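Local structure of aspartate aminotransferase (Giardia lamblia, 3MEB) at residues I237-S242 against E268-Q273; G118-C123 against C288-H293; E147-S152 against S203-H208; F105-K110 against F257-F262. The protein probably catalyses the pyridoxal-phosphate-dependent transfer of an amino group between L-aspartate and 2-oxoglutarate, giving oxaloacetate and L-glutamate, and forms a homodimer. All coordinates share one frame; numbering follows the deposited sequence. Where two conformers were deposited one is given.

Interaction 1: I237-S242 against E268-Q273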
loop_
_atom_site.group_PDB
_atom_site.type_symbol
_atom_site.label_atom_id
_atom_site.label_comp_id
_atom_site.label_asym_id
_atom_site.label_seq_id
_atom_site.Cartn_x
_atom_site.Cartn_y
_atom_site.Cartn_z
ATOM N N ILE A 237 -21.095 4.927 -16.157
ATOM C CA ILE A 237 -20.483 5.123 -14.858
ATOM C C ILE A 237 -19.347 6.149 -15.020
ATOM O O ILE A 237 -18.552 6.059 -15.956
ATOM C CB ILE A 237 -19.944 3.792 -14.288
ATOM C CG1 ILE A 237 -21.064 2.748 -14.115
ATOM C CG2 ILE A 237 -19.268 4.030 -12.943
ATOM C CD1 ILE A 237 -21.390 1.958 -15.389
ATOM N N ALA A 238 -19.281 7.119 -14.118
ATOM C CA ALA A 238 -18.201 8.092 -14.114
ATOM C C ALA A 238 -17.200 7.676 -13.054
ATOM O O ALA A 238 -17.582 7.484 -11.894
ATOM C CB ALA A 238 -18.737 9.520 -13.825
ATOM N N PHE A 239 -15.937 7.512 -13.450
ATOM C CA PHE A 239 -14.869 7.248 -12.519
ATOM C C PHE A 239 -14.060 8.550 -12.431
ATOM O O PHE A 239 -13.371 8.914 -13.377
ATOM C CB PHE A 239 -13.987 6.107 -12.999
ATOM C CG PHE A 239 -13.114 5.492 -11.887
ATOM C CD1 PHE A 239 -13.171 4.144 -11.608
ATOM C CD2 PHE A 239 -12.276 6.277 -11.115
ATOM C CE1 PHE A 239 -12.384 3.599 -10.632
ATOM C CE2 PHE A 239 -11.509 5.729 -10.116
ATOM C CZ PHE A 239 -11.583 4.399 -9.863
ATOM N N PHE A 240 -14.143 9.226 -11.300
ATOM C CA PHE A 240 -13.418 10.462 -11.086
ATOM C C PHE A 240 -12.086 10.180 -10.416
ATOM O O PHE A 240 -12.035 9.486 -9.377
ATOM C CB PHE A 240 -14.252 11.409 -10.230
ATOM C CG PHE A 240 -15.377 12.092 -10.971
ATOM C CD1 PHE A 240 -15.121 13.207 -11.787
ATOM C CD2 PHE A 240 -16.675 11.655 -10.839
ATOM C CE1 PHE A 240 -16.146 13.871 -12.444
ATOM C CE2 PHE A 240 -17.715 12.291 -11.506
ATOM C CZ PHE A 240 -17.449 13.411 -12.311
ATOM N N ASP A 241 -11.011 10.708 -11.019
ATOM C CA ASP A 241 -9.707 10.828 -10.372
ATOM C C ASP A 241 -9.622 12.234 -9.818
ATOM O O ASP A 241 -9.694 13.215 -10.568
ATOM C CB ASP A 241 -8.581 10.580 -11.378
ATOM C CG ASP A 241 -7.187 10.603 -10.756
ATOM O OD1 ASP A 241 -6.978 11.254 -9.697
ATOM O OD2 ASP A 241 -6.255 10.014 -11.373
ATOM N N SER A 242 -9.473 12.342 -8.503
ATOM C CA SER A 242 -9.533 13.635 -7.858
ATOM C C SER A 242 -8.367 13.830 -6.907
ATOM O O SER A 242 -8.414 13.424 -5.742
ATOM C CB SER A 242 -10.832 13.797 -7.087
ATOM O OG SER A 242 -10.783 15.033 -6.400
ATOM N N GLU A 268 -24.162 7.269 -11.387
ATOM C CA GLU A 268 -23.409 6.418 -10.468
ATOM C C GLU A 268 -21.917 6.658 -10.700
ATOM O O GLU A 268 -21.458 6.647 -11.837
ATOM C CB GLU A 268 -23.805 4.943 -10.642
ATOM C CG GLU A 268 -25.290 4.751 -10.342
ATOM C CD GLU A 268 -25.687 3.327 -10.158
ATOM O OE1 GLU A 268 -25.860 2.631 -11.181
ATOM O OE2 GLU A 268 -25.872 2.905 -8.988
ATOM N N VAL A 269 -21.189 6.955 -9.619
ATOM C CA VAL A 269 -19.783 7.347 -9.723
ATOM C C VAL A 269 -18.868 6.560 -8.808
ATOM O O VAL A 269 -19.305 5.998 -7.793
ATOM C CB VAL A 269 -19.596 8.842 -9.422
ATOM C CG1 VAL A 269 -20.704 9.678 -10.099
ATOM C CG2 VAL A 269 -19.488 9.105 -7.921
ATOM N N LEU A 270 -17.601 6.454 -9.209
ATOM C CA LEU A 270 -16.518 6.212 -8.292
ATOM C C LEU A 270 -15.643 7.482 -8.207
ATOM O O LEU A 270 -15.591 8.300 -9.154
ATOM C CB LEU A 270 -15.676 5.007 -8.734
ATOM C CG LEU A 270 -16.303 3.601 -8.541
ATOM C CD1 LEU A 270 -17.317 3.254 -9.565
ATOM C CD2 LEU A 270 -15.188 2.559 -8.606
ATOM N N VAL A 271 -14.984 7.645 -7.069
ATOM C CA VAL A 271 -14.013 8.729 -6.861
ATOM C C VAL A 271 -12.770 8.118 -6.211
ATOM O O VAL A 271 -12.858 7.483 -5.127
ATOM C CB VAL A 271 -14.550 9.841 -5.956
ATOM C CG1 VAL A 271 -13.542 10.938 -5.768
ATOM C CG2 VAL A 271 -15.915 10.438 -6.510
ATOM N N ALA A 272 -11.625 8.310 -6.865
ATOM C CA ALA A 272 -10.324 7.980 -6.299
ATOM C C ALA A 272 -9.746 9.289 -5.778
ATOM O O ALA A 272 -9.419 10.198 -6.560
ATOM C CB ALA A 272 -9.435 7.392 -7.331
ATOM N N GLN A 273 -9.686 9.416 -4.471
ATOM C CA GLN A 273 -9.427 10.713 -3.810
ATOM C C GLN A 273 -8.057 10.716 -3.145
ATOM O O GLN A 273 -7.833 9.935 -2.219
ATOM C CB GLN A 273 -10.540 10.972 -2.800
ATOM C CG GLN A 273 -10.341 12.248 -1.924
ATOM C CD GLN A 273 -11.389 12.378 -0.833
ATOM O OE1 GLN A 273 -11.943 11.379 -0.363
ATOM N NE2 GLN A 273 -11.633 13.599 -0.396
HETATM O O HOH W 1 -6.553 10.696 -6.905
#
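Leu270 rises against Phe239 between two parallel strands, 237-242 and 269-274, neighbours in the mixed seven-stranded sheet of the large domain in this fold-type I aminotransferase. The bump is Leu270 CB, which sits 4.0 Å from the centroid of the Phe239 ring and almost straight over its middle. Farther out, Leu270 splits around its neighbours: CD2 lies 3.6 Å from Phe239 CE1, while CD1 reaches back to Ile237 CG2. The ring lies over Leu270 because its CG is anti to the backbone N (chi1 -162°), and in the same pose its CE2 edge meets the small Ala272 CB in the ring plane at 3.9 Å. Residues of helix 127-142 pack on this face. On the other face Phe240 CB nestles against Val271 CG2, its ring edge reaches Val269 CG1, and helix 257-264 closes over them through Val259 and Phe262. Five backbone hydrogen bonds join the segments, the shortest being Phe240 N to Leu270 O at 2.7 Å. Near the cofactor, Asp241 OD2 bonds to His158, and Asp241 lines the pyridoxal phosphate pocket. Asp241 OD1 accepts a hydrogen bond, 2.9 Å long, from a water whose other bond goes to Ala272 O.

Interaction 2: G118-C123 against C288-H293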
loop_
_atom_site.group_PDB
_atom_site.type_symbol
_atom_site.label_atom_id
_atom_site.label_comp_id
_atom_site.label_asym_id
_atom_site.label_seq_id
_atom_site.Cartn_x
_atom_site.Cartn_y
_atom_site.Cartn_z
ATOM N N GLY A 118 -27.661 6.931 2.155
ATOM C CA GLY A 118 -26.946 5.662 2.320
ATOM C C GLY A 118 -26.250 5.182 1.061
ATOM O O GLY A 118 -25.976 3.996 0.924
ATOM N N ARG A 119 -25.938 6.117 0.162
ATOM C CA ARG A 119 -25.470 5.789 -1.199
ATOM C C ARG A 119 -23.954 5.692 -1.327
ATOM O O ARG A 119 -23.476 5.203 -2.339
ATOM C CB ARG A 119 -25.992 6.824 -2.182
ATOM C CG ARG A 119 -27.480 6.701 -2.448
ATOM C CD ARG A 119 -28.008 7.976 -3.009
ATOM N NE ARG A 119 -27.357 8.328 -4.259
ATOM C CZ ARG A 119 -27.533 9.466 -4.900
ATOM N NH1 ARG A 119 -28.360 10.390 -4.426
ATOM N NH2 ARG A 119 -26.890 9.667 -6.027
ATOM N N ILE A 120 -23.209 6.129 -0.297
ATOM C CA ILE A 120 -21.754 6.195 -0.379
ATOM C C ILE A 120 -21.031 5.040 0.303
ATOM O O ILE A 120 -21.173 4.831 1.529
ATOM C CB ILE A 120 -21.177 7.491 0.213
ATOM C CG1 ILE A 120 -21.821 8.741 -0.387
ATOM C CG2 ILE A 120 -19.658 7.564 -0.054
ATOM C CD1 ILE A 120 -21.413 10.089 0.401
ATOM N N ALA A 121 -20.240 4.312 -0.486
ATOM C CA ALA A 121 -19.408 3.237 -0.000
ATOM C C ALA A 121 -17.959 3.724 -0.011
ATOM O O ALA A 121 -17.444 4.013 -1.079
ATOM C CB ALA A 121 -19.568 2.034 -0.884
ATOM N N SER A 122 -17.326 3.857 1.165
ATOM C CA SER A 122 -16.014 4.480 1.263
ATOM C C SER A 122 -15.039 3.508 1.840
ATOM O O SER A 122 -15.354 2.793 2.799
ATOM C CB SER A 122 -16.046 5.756 2.103
ATOM O OG SER A 122 -17.041 6.680 1.646
ATOM N N CYS A 123 -13.851 3.459 1.254
ATOM C CA CYS A 123 -12.782 2.601 1.776
ATOM C C CYS A 123 -11.448 3.305 1.590
ATOM O O CYS A 123 -11.104 3.699 0.471
ATOM C CB CYS A 123 -12.775 1.249 1.038
ATOM S SG CYS A 123 -11.553 0.031 1.517
ATOM N N CYS A 288 -8.613 7.851 -0.409
ATOM C CA CYS A 288 -9.865 7.133 -0.185
ATOM C C CYS A 288 -10.550 6.851 -1.508
ATOM O O CYS A 288 -10.541 7.719 -2.415
ATOM C CB CYS A 288 -10.794 7.960 0.685
ATOM S SG CYS A 288 -12.158 7.044 1.461
ATOM N N LEU A 289 -11.146 5.665 -1.582
ATOM C CA LEU A 289 -11.978 5.227 -2.715
ATOM C C LEU A 289 -13.450 5.316 -2.308
ATOM O O LEU A 289 -13.828 4.840 -1.206
ATOM C CB LEU A 289 -11.648 3.810 -3.110
ATOM C CG LEU A 289 -12.384 3.210 -4.308
ATOM C CD1 LEU A 289 -12.254 4.115 -5.573
ATOM C CD2 LEU A 289 -11.828 1.811 -4.556
ATOM N N HIS A 290 -14.260 5.933 -3.158
ATOM C CA HIS A 290 -15.720 5.986 -2.946
ATOM C C HIS A 290 -16.466 5.412 -4.155
ATOM O O HIS A 290 -16.061 5.658 -5.285
ATOM C CB HIS A 290 -16.200 7.389 -2.772
ATOM C CG HIS A 290 -15.419 8.213 -1.790
ATOM N ND1 HIS A 290 -15.639 8.167 -0.429
ATOM C CD2 HIS A 290 -14.479 9.170 -1.988
ATOM C CE1 HIS A 290 -14.845 9.033 0.176
ATOM N NE2 HIS A 290 -14.136 9.672 -0.746
ATOM N N VAL A 291 -17.528 4.659 -3.881
ATOM C CA VAL A 291 -18.496 4.248 -4.882
ATOM C C VAL A 291 -19.800 4.866 -4.385
ATOM O O VAL A 291 -20.207 4.685 -3.222
ATOM C CB VAL A 291 -18.666 2.713 -5.027
ATOM C CG1 VAL A 291 -19.584 2.408 -6.173
ATOM C CG2 VAL A 291 -17.318 1.987 -5.233
ATOM N N VAL A 292 -20.416 5.682 -5.222
ATOM C CA VAL A 292 -21.748 6.248 -4.894
ATOM C C VAL A 292 -22.833 5.681 -5.835
ATOM O O VAL A 292 -22.907 6.066 -7.018
ATOM C CB VAL A 292 -21.750 7.757 -5.011
ATOM C CG1 VAL A 292 -23.060 8.321 -4.422
ATOM C CG2 VAL A 292 -20.514 8.370 -4.329
ATOM N N HIS A 293 -23.662 4.759 -5.329
ATOM C CA HIS A 293 -24.721 4.155 -6.158
ATOM C C HIS A 293 -25.944 5.075 -6.180
ATOM O O HIS A 293 -26.003 6.078 -5.436
ATOM C CB HIS A 293 -25.064 2.721 -5.702
ATOM C CG HIS A 293 -25.669 2.622 -4.343
ATOM N ND1 HIS A 293 -27.029 2.744 -4.119
ATOM C CD2 HIS A 293 -25.102 2.396 -3.128
ATOM C CE1 HIS A 293 -27.267 2.593 -2.823
ATOM N NE2 HIS A 293 -26.117 2.364 -2.201
HETATM O O HOH W 2 -24.903 8.248 -7.615
#
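A bend at chi3 (60°) turns the Arg119 side chain back over the end of strand 288-292, while His293 holds its ring CG between its own N and carbonyl carbon (chi1 65°), which swings the ring beneath the Arg119 backbone. The Arg119 side chain and backbone both bond to the His293 backbone. Arg119 NE donates to His293 O over 2.9 Å, the carbonyl oxygen lying in the guanidinium plane, and His293 N donates to Arg119 O. Arg119 CA stands over one face of the His293 imidazole, 4.0 Å from its centroid and displaced toward the rim. Outside the pair, Arg119 NH2 bonds Val263 O and His293 NE2 bonds Asn303 O. Beyond this clasp the segments run as antiparallel strands: Ala121-Val291 and Cys123-Leu289 are hydrogen-bonded pairs, Ile120-Val292 and Ser122-His290 non-hydrogen-bonded ones. Within the latter, Ser122 OG meets the in-plane edge of the His290 ring at ND1, 2.9 Å away. Strand 120-125 is outermost on this side of the large-domain sheet within the chain. A chain of hydrogen bonds runs from Gln104 through Ser122 and His290 to Gln273, tying helix 97-108 to three strands; with both nitrogens engaged, the His290 ring is probably held in rotation.

Interaction 3: E147-S152 against S203-H208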
loop_
_atom_site.group_PDB
_atom_site.type_symbol
_atom_site.label_atom_id
_atom_site.label_comp_id
_atom_site.label_asym_id
_atom_site.label_seq_id
_atom_site.Cartn_x
_atom_site.Cartn_y
_atom_site.Cartn_z
ATOM N N GLU A 147 -16.931 -1.586 -21.204
ATOM C CA GLU A 147 -15.817 -0.890 -21.822
ATOM C C GLU A 147 -15.365 0.234 -20.919
ATOM O O GLU A 147 -16.194 0.873 -20.280
ATOM C CB GLU A 147 -16.210 -0.277 -23.156
ATOM C CG GLU A 147 -16.981 -1.179 -24.072
ATOM C CD GLU A 147 -16.131 -1.878 -25.071
ATOM O OE1 GLU A 147 -14.952 -2.181 -24.756
ATOM O OE2 GLU A 147 -16.660 -2.105 -26.171
ATOM N N PHE A 148 -14.053 0.459 -20.868
ATOM C CA PHE A 148 -13.449 1.512 -20.054
ATOM C C PHE A 148 -12.841 2.567 -20.975
ATOM O O PHE A 148 -12.033 2.214 -21.847
ATOM C CB PHE A 148 -12.342 0.912 -19.215
ATOM C CG PHE A 148 -11.881 1.799 -18.108
ATOM C CD1 PHE A 148 -11.014 2.847 -18.360
ATOM C CD2 PHE A 148 -12.307 1.569 -16.804
ATOM C CE1 PHE A 148 -10.595 3.679 -17.348
ATOM C CE2 PHE A 148 -11.886 2.379 -15.789
ATOM C CZ PHE A 148 -11.006 3.431 -16.063
ATOM N N TYR A 149 -13.201 3.832 -20.777
ATOM C CA TYR A 149 -12.805 4.928 -21.674
ATOM C C TYR A 149 -11.908 5.952 -20.958
ATOM O O TYR A 149 -12.267 6.487 -19.909
ATOM C CB TYR A 149 -14.053 5.651 -22.217
ATOM C CG TYR A 149 -14.771 4.893 -23.292
ATOM C CD1 TYR A 149 -14.634 5.232 -24.643
ATOM C CD2 TYR A 149 -15.613 3.865 -22.976
ATOM C CE1 TYR A 149 -15.307 4.531 -25.629
ATOM C CE2 TYR A 149 -16.288 3.154 -23.981
ATOM C CZ TYR A 149 -16.131 3.484 -25.273
ATOM O OH TYR A 149 -16.816 2.741 -26.210
ATOM N N MET A 150 -10.718 6.178 -21.490
ATOM C CA MET A 150 -9.821 7.180 -20.944
ATOM C C MET A 150 -9.900 8.436 -21.785
ATOM O O MET A 150 -10.154 8.338 -22.972
ATOM C CB MET A 150 -8.389 6.707 -20.999
ATOM C CG MET A 150 -8.143 5.328 -20.458
ATOM S SD MET A 150 -6.967 5.401 -19.145
ATOM C CE MET A 150 -6.780 3.646 -18.765
ATOM N N PRO A 151 -9.671 9.628 -21.188
ATOM C CA PRO A 151 -9.468 10.783 -22.066
ATOM C C PRO A 151 -8.217 10.563 -22.951
ATOM O O PRO A 151 -7.273 9.835 -22.526
ATOM C CB PRO A 151 -9.257 11.935 -21.083
ATOM C CG PRO A 151 -8.776 11.254 -19.809
ATOM C CD PRO A 151 -9.419 9.947 -19.775
ATOM N N SER A 152 -8.209 11.133 -24.168
ATOM C CA SER A 152 -7.127 10.869 -25.130
ATOM C C SER A 152 -5.737 11.377 -24.677
ATOM O O SER A 152 -4.701 10.915 -25.184
ATOM C CB SER A 152 -7.476 11.390 -26.529
ATOM O OG SER A 152 -7.813 12.768 -26.505
ATOM N N SER A 203 -21.082 2.000 -20.086
ATOM C CA SER A 203 -19.632 2.030 -20.192
ATOM C C SER A 203 -19.055 2.856 -19.027
ATOM O O SER A 203 -19.794 3.573 -18.358
ATOM C CB SER A 203 -19.223 2.607 -21.547
ATOM O OG SER A 203 -19.556 1.683 -22.563
ATOM N N ILE A 204 -17.746 2.747 -18.799
ATOM C CA ILE A 204 -17.074 3.436 -17.704
ATOM C C ILE A 204 -16.204 4.554 -18.290
ATOM O O ILE A 204 -15.442 4.305 -19.236
ATOM C CB ILE A 204 -16.176 2.464 -16.907
ATOM C CG1 ILE A 204 -16.975 1.281 -16.359
ATOM C CG2 ILE A 204 -15.453 3.186 -15.750
ATOM C CD1 ILE A 204 -16.128 0.018 -16.075
ATOM N N PHE A 205 -16.337 5.772 -17.773
ATOM C CA PHE A 205 -15.543 6.894 -18.263
ATOM C C PHE A 205 -14.702 7.414 -17.156
ATOM O O PHE A 205 -15.224 7.769 -16.105
ATOM C CB PHE A 205 -16.444 8.006 -18.854
ATOM C CG PHE A 205 -17.027 7.620 -20.174
ATOM C CD1 PHE A 205 -16.390 7.935 -21.348
ATOM C CD2 PHE A 205 -18.156 6.814 -20.231
ATOM C CE1 PHE A 205 -16.902 7.503 -22.555
ATOM C CE2 PHE A 205 -18.671 6.396 -21.439
ATOM C CZ PHE A 205 -18.041 6.750 -22.593
ATOM N N LEU A 206 -13.392 7.432 -17.384
ATOM C CA LEU A 206 -12.468 8.033 -16.432
ATOM C C LEU A 206 -12.413 9.525 -16.692
ATOM O O LEU A 206 -12.226 9.955 -17.857
ATOM C CB LEU A 206 -11.068 7.413 -16.598
ATOM C CG LEU A 206 -9.993 7.805 -15.594
ATOM C CD1 LEU A 206 -10.289 7.332 -14.164
ATOM C CD2 LEU A 206 -8.656 7.221 -16.089
ATOM N N PHE A 207 -12.633 10.304 -15.632
ATOM C CA PHE A 207 -12.646 11.759 -15.704
ATOM C C PHE A 207 -11.715 12.269 -14.658
ATOM O O PHE A 207 -11.646 11.714 -13.559
ATOM C CB PHE A 207 -14.021 12.340 -15.338
ATOM C CG PHE A 207 -15.078 12.112 -16.359
ATOM C CD1 PHE A 207 -14.963 12.656 -17.636
ATOM C CD2 PHE A 207 -16.197 11.358 -16.051
ATOM C CE1 PHE A 207 -15.972 12.413 -18.607
ATOM C CE2 PHE A 207 -17.195 11.137 -16.975
ATOM C CZ PHE A 207 -17.085 11.660 -18.259
ATOM N N HIS A 208 -10.991 13.311 -14.973
ATOM C CA HIS A 208 -10.312 14.097 -13.935
ATOM C C HIS A 208 -11.311 15.105 -13.373
ATOM O O HIS A 208 -11.980 15.815 -14.125
ATOM C CB HIS A 208 -9.115 14.826 -14.530
ATOM C CG HIS A 208 -8.090 13.924 -15.132
ATOM N ND1 HIS A 208 -6.744 14.072 -14.899
ATOM C CD2 HIS A 208 -8.205 12.909 -16.029
ATOM C CE1 HIS A 208 -6.074 13.167 -15.592
ATOM N NE2 HIS A 208 -6.936 12.456 -16.304
HETATM O O HOH W 3 -19.567 -1.087 -22.094
#
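Tyr149 and Phe205 form an offset stack, their planes only 18° apart and their centroids separated by 4.7 Å. Phe205 CZ lies over one face of the tyrosine ring toward its rim; in return Tyr149 CD2 lies over a face of the phenylalanine. The edge of the Tyr149 ring turns in plane toward Ile204 O. Matched first torsions (chi1 -76° and -73°) send the side chains the same way, and similar chi2 values leave the rings nearly parallel. The overlap is snug at its inner end, where Tyr149 CB is 3.4 Å from Phe205 CD1. These residues are a directly paired step of two parallel strands, 148-151 and 204-208, in the large-domain sheet. On the opposite face of the sheet Phe148 slants across Ile204 and Leu206, with CE2 3.7 Å from Ile204 CG2 and CE1 3.8 Å from Leu206 CB. Three backbone hydrogen bonds join the segments, including Leu206 N to Tyr149 O. Farther along, Pro151 CG meets the His208 ring, close to the cofactor, while His208 NE2 bonds to Thr154. Proline has no N-H to donate, so Pro151 meets the neighbouring strand through CD, 3.4 Å from Leu206 O, whose hydrogen bond comes from Tyr176 OH.

Interaction 4: F105-K110 against F257-F262. With EDO (1,2-ethanediol), chain H; EDO (1,2-ethanediol), chain I.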
loop_
_atom_site.group_PDB
_atom_site.type_symbol
_atom_site.label_atom_id
_atom_site.label_comp_id
_atom_site.label_asym_id
_atom_site.label_seq_id
_atom_site.Cartn_x
_atom_site.Cartn_y
_atom_site.Cartn_z
ATOM N N PHE A 105 -16.748 14.142 3.791
ATOM C CA PHE A 105 -16.981 15.573 3.967
ATOM C C PHE A 105 -16.288 16.394 2.905
ATOM O O PHE A 105 -16.909 17.264 2.325
ATOM C CB PHE A 105 -16.606 16.023 5.403
ATOM C CG PHE A 105 -16.428 17.486 5.563
ATOM C CD1 PHE A 105 -17.503 18.293 5.855
ATOM C CD2 PHE A 105 -15.196 18.062 5.425
ATOM C CE1 PHE A 105 -17.355 19.675 6.006
ATOM C CE2 PHE A 105 -15.034 19.447 5.588
ATOM C CZ PHE A 105 -16.111 20.238 5.864
ATOM N N LEU A 106 -15.009 16.149 2.646
ATOM C CA LEU A 106 -14.247 16.984 1.745
ATOM C C LEU A 106 -14.730 16.835 0.317
ATOM O O LEU A 106 -14.856 17.815 -0.396
ATOM C CB LEU A 106 -12.746 16.641 1.806
ATOM C CG LEU A 106 -11.974 17.110 3.057
ATOM C CD1 LEU A 106 -10.581 16.566 3.022
ATOM C CD2 LEU A 106 -11.952 18.626 3.114
ATOM N N MET A 107 -15.056 15.610 -0.083
ATOM C CA MET A 107 -15.403 15.344 -1.471
ATOM C C MET A 107 -16.840 15.732 -1.762
ATOM O O MET A 107 -17.104 16.410 -2.762
ATOM C CB MET A 107 -15.242 13.872 -1.791
ATOM C CG MET A 107 -15.618 13.518 -3.204
ATOM S SD MET A 107 -14.608 14.380 -4.395
ATOM C CE MET A 107 -12.938 14.080 -3.941
ATOM N N PHE A 108 -17.757 15.291 -0.895
ATOM C CA PHE A 108 -19.205 15.424 -1.155
ATOM C C PHE A 108 -19.908 16.541 -0.396
ATOM O O PHE A 108 -21.093 16.882 -0.679
ATOM C CB PHE A 108 -19.860 14.077 -0.865
ATOM C CG PHE A 108 -19.258 12.944 -1.625
ATOM C CD1 PHE A 108 -19.459 12.805 -2.978
ATOM C CD2 PHE A 108 -18.479 11.994 -0.979
ATOM C CE1 PHE A 108 -18.910 11.746 -3.703
ATOM C CE2 PHE A 108 -17.892 10.923 -1.706
ATOM C CZ PHE A 108 -18.132 10.814 -3.083
ATOM N N GLY A 109 -19.223 17.150 0.557
ATOM C CA GLY A 109 -19.876 18.090 1.444
ATOM C C GLY A 109 -20.423 17.529 2.755
ATOM O O GLY A 109 -20.498 16.303 2.995
ATOM N N LYS A 110 -20.782 18.458 3.635
ATOM C CA LYS A 110 -21.199 18.102 4.967
ATOM C C LYS A 110 -22.611 17.570 4.882
ATOM O O LYS A 110 -23.434 18.213 4.276
ATOM C CB LYS A 110 -21.127 19.315 5.873
ATOM C CG LYS A 110 -21.741 19.122 7.243
ATOM C CD LYS A 110 -21.023 18.055 8.064
ATOM C CE LYS A 110 -21.324 18.200 9.569
ATOM N NZ LYS A 110 -20.589 17.174 10.407
ATOM N N PHE A 257 -17.288 20.431 -7.881
ATOM C CA PHE A 257 -18.500 20.660 -8.673
ATOM C C PHE A 257 -19.003 19.460 -9.479
ATOM O O PHE A 257 -20.175 19.062 -9.363
ATOM C CB PHE A 257 -18.302 21.827 -9.644
ATOM C CG PHE A 257 -19.490 22.063 -10.534
ATOM C CD1 PHE A 257 -19.470 21.662 -11.877
ATOM C CD2 PHE A 257 -20.651 22.654 -10.022
ATOM C CE1 PHE A 257 -20.565 21.864 -12.704
ATOM C CE2 PHE A 257 -21.754 22.862 -10.840
ATOM C CZ PHE A 257 -21.703 22.460 -12.196
ATOM N N ALA A 258 -18.119 18.883 -10.288
ATOM C CA ALA A 258 -18.517 17.904 -11.299
ATOM C C ALA A 258 -18.958 16.647 -10.619
ATOM O O ALA A 258 -19.878 16.003 -11.064
ATOM C CB ALA A 258 -17.332 17.625 -12.282
ATOM N N VAL A 259 -18.255 16.292 -9.549
ATOM C CA VAL A 259 -18.535 15.068 -8.780
ATOM C C VAL A 259 -19.893 15.242 -8.077
ATOM O O VAL A 259 -20.764 14.361 -8.189
ATOM C CB VAL A 259 -17.470 14.776 -7.719
ATOM C CG1 VAL A 259 -17.874 13.516 -6.867
ATOM C CG2 VAL A 259 -16.031 14.621 -8.341
ATOM N N ARG A 260 -20.073 16.369 -7.376
ATOM C CA ARG A 260 -21.323 16.615 -6.626
ATOM C C ARG A 260 -22.558 16.716 -7.546
ATOM O O ARG A 260 -23.609 16.108 -7.247
ATOM C CB ARG A 260 -21.185 17.827 -5.694
ATOM C CG ARG A 260 -20.149 17.572 -4.587
ATOM C CD ARG A 260 -20.103 18.679 -3.577
ATOM N NE ARG A 260 -18.866 18.676 -2.805
ATOM C CZ ARG A 260 -18.621 19.503 -1.783
ATOM N NH1 ARG A 260 -19.519 20.378 -1.396
ATOM N NH2 ARG A 260 -17.475 19.474 -1.152
ATOM N N MET A 261 -22.413 17.438 -8.659
ATOM C CA MET A 261 -23.479 17.547 -9.660
ATOM C C MET A 261 -23.881 16.204 -10.249
ATOM O O MET A 261 -25.060 15.914 -10.392
ATOM C CB MET A 261 -23.071 18.478 -10.802
ATOM C CG MET A 261 -24.176 18.620 -11.837
ATOM S SD MET A 261 -23.855 19.830 -13.102
ATOM C CE MET A 261 -22.367 19.146 -13.838
ATOM N N PHE A 262 -22.905 15.385 -10.601
ATOM C CA PHE A 262 -23.186 14.065 -11.156
ATOM C C PHE A 262 -23.936 13.207 -10.135
ATOM O O PHE A 262 -24.918 12.562 -10.484
ATOM C CB PHE A 262 -21.896 13.373 -11.608
ATOM C CG PHE A 262 -21.488 13.674 -13.032
ATOM C CD1 PHE A 262 -21.791 14.872 -13.651
ATOM C CD2 PHE A 262 -20.716 12.754 -13.739
ATOM C CE1 PHE A 262 -21.391 15.108 -14.982
ATOM C CE2 PHE A 262 -20.320 12.998 -15.054
ATOM C CZ PHE A 262 -20.669 14.188 -15.677
HETATM C C1 EDO H . -16.377 16.422 9.110
HETATM O O1 EDO H . -17.667 15.806 9.259
HETATM C C2 EDO H . -16.479 17.886 9.469
HETATM O O2 EDO H . -17.736 18.065 10.121
HETATM C C1 EDO I . -24.325 14.246 -3.197
HETATM O O1 EDO I . -25.232 14.521 -2.164
HETATM C C2 EDO I . -22.896 14.532 -2.800
HETATM O O2 EDO I . -22.583 15.936 -2.851
HETATM O O HOH W 4 -16.695 20.205 2.010
#
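Arg260 reaches across to the end of helix 97-108 with its chain extended from CG to NE, laying its guanidinium flat beneath the turn where the helix stops. Gly109 N lies 3.3 Å above the Arg260 guanidinium plane, over its centre, and Phe108 C covers the same group nearer its rim. Arg260 NE donates to Met107 O over 2.9 Å, and Arg260 NH2 to Leu106 O over 3.2 Å; Leu106 O lies in the guanidinium plane and Met107 O is somewhat tilted from it. In both bonds the donor stands above the carbonyl plane, not on a lone pair, and the Leu106 bond is the more bent, with 136° at the hydrogen. A cation thus meets the C-terminal carbonyls of a helix, where the helix dipole would probably favour it. The two helices, 97-108 and 257-264, cover one side of the large-domain sheet, over strands that include 237-242 and 269-274. Gly109, at positive phi, directly follows the helix. Val259 CG1 lies 3.8 Å from Phe108 CE1, and Val259 crosses Met107 at about a right angle. Met107 CG lies over the Phe108 ring, and bends at chi2 and chi3 turn the rest of its chain. A 1,2-ethanediol, probably from the crystallisation liquor, donates to Phe108 O.

How the interactions relate
Interactions 1, 2 and 3 all belong to one sheet and are buried, whereas interaction 4 joins two helices on its flank and is only partly so. Interaction 1 is the middle piece: strand 237-242 bonds to strand 204-208 of interaction 3, and strand 269-274 to strand 287-292 of interaction 2. Interactions 2 and 3 do not touch. Parallel pairing with apolar and aromatic filling marks 1 and 3, while antiparallel 2 adds buried polar side chains, its His290 bonding Gln273 of interaction 1. Interaction 4 relies on side-chain-to-backbone bonds, yet its Met107, Phe108 and Val259 pack onto interactions 1 and 2. Interactions 1 and 2 also touch the second subunit.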